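Local coordinates for subtilase cytotoxin subunit A (Escherichia coli, PDB 4BWG), which cleaves the host endoplasmic reticulum chaperone BiP at one site in the hinge between its ATPase and protein-binding domains, as the subtilisin-like serine protease subunit of the AB5 toxin SubAB, at residues T72-P77 and I118-Q123. Residues are numbered along the deposited sequence; the frame is centred on the assembly and turned at random.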
loop_
_atom_site.group_PDB
_atom_site.type_symbol
_atom_site.label_atom_id
_atom_site.label_comp_id
_atom_site.label_asym_id
_atom_site.label_seq_id
_atom_site.Cartn_x
_atom_site.Cartn_y
_atom_site.Cartn_z
ATOM N N THR A 72 -32.166 -15.793 4.613
ATOM C CA THR A 72 -33.542 -15.615 5.079
ATOM C C THR A 72 -34.417 -16.646 4.422
ATOM O O THR A 72 -34.149 -17.061 3.286
ATOM C CB THR A 72 -34.040 -14.183 4.813
ATOM O OG1 THR A 72 -33.994 -13.910 3.414
ATOM C CG2 THR A 72 -33.263 -13.142 5.591
ATOM N N GLN A 73 -35.459 -17.055 5.140
ATOM C CA GLN A 73 -36.407 -18.091 4.749
ATOM C C GLN A 73 -37.144 -17.811 3.421
ATOM O O GLN A 73 -37.517 -18.762 2.746
ATOM C CB GLN A 73 -37.409 -18.325 5.881
ATOM C CG GLN A 73 -36.821 -19.006 7.114
ATOM C CD GLN A 73 -37.887 -19.111 8.171
ATOM O OE1 GLN A 73 -38.678 -20.067 8.204
ATOM N NE2 GLN A 73 -37.998 -18.085 9.004
ATOM N N ASP A 74 -37.323 -16.536 3.039
ATOM C CA ASP A 74 -37.994 -16.115 1.801
ATOM C C ASP A 74 -37.097 -16.276 0.559
ATOM O O ASP A 74 -37.619 -16.376 -0.562
ATOM C CB ASP A 74 -38.479 -14.664 1.936
ATOM C CG ASP A 74 -37.398 -13.606 2.044
ATOM O OD1 ASP A 74 -36.443 -13.809 2.817
ATOM O OD2 ASP A 74 -37.553 -12.540 1.421
ATOM N N GLY A 75 -35.782 -16.301 0.792
ATOM C CA GLY A 75 -34.744 -16.493 -0.213
ATOM C C GLY A 75 -34.298 -15.289 -1.012
ATOM O O GLY A 75 -33.376 -15.413 -1.814
ATOM N N SER A 76 -34.918 -14.128 -0.792
ATOM C CA SER A 76 -34.658 -12.874 -1.480
ATOM C C SER A 76 -33.481 -12.143 -0.909
ATOM O O SER A 76 -33.419 -11.921 0.309
ATOM C CB SER A 76 -35.880 -11.965 -1.384
ATOM O OG SER A 76 -35.780 -10.852 -2.257
ATOM N N PRO A 77 -32.559 -11.675 -1.781
ATOM C CA PRO A 77 -31.436 -10.857 -1.292
ATOM C C PRO A 77 -31.802 -9.377 -1.075
ATOM O O PRO A 77 -31.006 -8.607 -0.529
ATOM C CB PRO A 77 -30.408 -10.977 -2.420
ATOM C CG PRO A 77 -31.043 -11.794 -3.524
ATOM C CD PRO A 77 -32.495 -11.847 -3.249
ATOM N N ILE A 118 -31.754 -10.646 7.981
ATOM C CA ILE A 118 -32.986 -10.266 8.672
ATOM C C ILE A 118 -33.944 -9.499 7.756
ATOM O O ILE A 118 -33.469 -8.833 6.841
ATOM C CB ILE A 118 -32.644 -9.340 9.926
ATOM C CG1 ILE A 118 -31.705 -8.155 9.555
ATOM C CG2 ILE A 118 -32.129 -10.121 11.131
ATOM C CD1 ILE A 118 -31.649 -7.026 10.524
ATOM N N PRO A 119 -35.260 -9.406 8.077
ATOM C CA PRO A 119 -36.007 -10.235 9.033
ATOM C C PRO A 119 -36.296 -11.584 8.373
ATOM O O PRO A 119 -35.937 -11.784 7.203
ATOM C CB PRO A 119 -37.292 -9.426 9.251
ATOM C CG PRO A 119 -37.516 -8.675 7.956
ATOM C CD PRO A 119 -36.174 -8.591 7.248
ATOM N N ASP A 120 -36.979 -12.500 9.087
ATOM C CA ASP A 120 -37.342 -13.821 8.554
ATOM C C ASP A 120 -36.038 -14.563 8.206
ATOM O O ASP A 120 -35.983 -15.303 7.230
ATOM C CB ASP A 120 -38.320 -13.655 7.348
ATOM C CG ASP A 120 -39.087 -14.836 6.811
ATOM O OD1 ASP A 120 -40.261 -15.034 7.233
ATOM O OD2 ASP A 120 -38.606 -15.447 5.842
ATOM N N GLY A 121 -35.017 -14.377 9.050
ATOM C CA GLY A 121 -33.734 -15.039 8.891
ATOM C C GLY A 121 -33.821 -16.535 9.111
ATOM O O GLY A 121 -34.705 -17.028 9.829
ATOM N N VAL A 122 -32.903 -17.281 8.499
ATOM C CA VAL A 122 -32.821 -18.723 8.718
ATOM C C VAL A 122 -32.249 -18.939 10.146
ATOM O O VAL A 122 -31.878 -17.963 10.813
ATOM C CB VAL A 122 -31.958 -19.416 7.622
ATOM C CG1 VAL A 122 -32.567 -19.264 6.228
ATOM C CG2 VAL A 122 -30.510 -18.949 7.651
ATOM N N GLN A 123 -32.147 -20.195 10.616
ATOM C CA GLN A 123 -31.562 -20.441 11.927
ATOM C C GLN A 123 -30.113 -19.954 11.923
ATOM O O GLN A 123 -29.341 -20.309 11.021
ATOM C CB GLN A 123 -31.648 -21.920 12.307
ATOM C CG GLN A 123 -31.709 -22.129 13.809
ATOM C CD GLN A 123 -31.248 -23.486 14.257
ATOM O OE1 GLN A 123 -31.350 -24.484 13.532
ATOM N NE2 GLN A 123 -30.768 -23.550 15.492
#
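Thr-72 and Gly-121 face each other as a single beta bridge between two loops, their CA atoms 3.9 Å apart. One backbone hydrogen bond joins the segments directly: the amide N of Gln-73 donates to the carbonyl O of Asp-120 over 2.8 Å, arriving almost in line with that carbonyl. Packing is closest around the buried Thr-72. Its methyl CG2, anti to the carbonyl carbon, reaches across to the O of Pro-119 (3.4 Å) and lies against CA of Gly-121, while CG1 of Val-122 covers the backbone of Thr-72 and Gln-73. The other branch, OG1, turns back into its own loop and donates a hydrogen bond to OD1 of Asp-74 across the type I turn from Thr-72 to Gly-75, which the Gly-75 N to Thr-72 O bond closes.

The solvent side is looser. The Asp-120 carboxylate, with CG anti to the backbone N (chi1 -166°), swings over the start of the turn and lays OD2 beside CB of Gln-73. The extended, poorly ordered Gln-73 side chain runs past the O of Gly-121 on the exposed side. OD2 of Asp-120 also lies 4.1 Å from OD1 of Asp-74, with the carboxylate planes nearly perpendicular; the salt bridge from Asp-74 OD2 to Arg-116 would offset part of any repulsion between the two.

Ile-118 and Pro-119, joined by a cis peptide bond, both touch Leu-86 of helix 84-98, with Ile-118 near Asp-52 and His-89, the inferred charge-relay residues. The contact thus joins the loops that follow the adjacent parallel strands 65-70 and 111-116, at the edge of the subtilase sheet, and lead into helices 84-98 and 125-133.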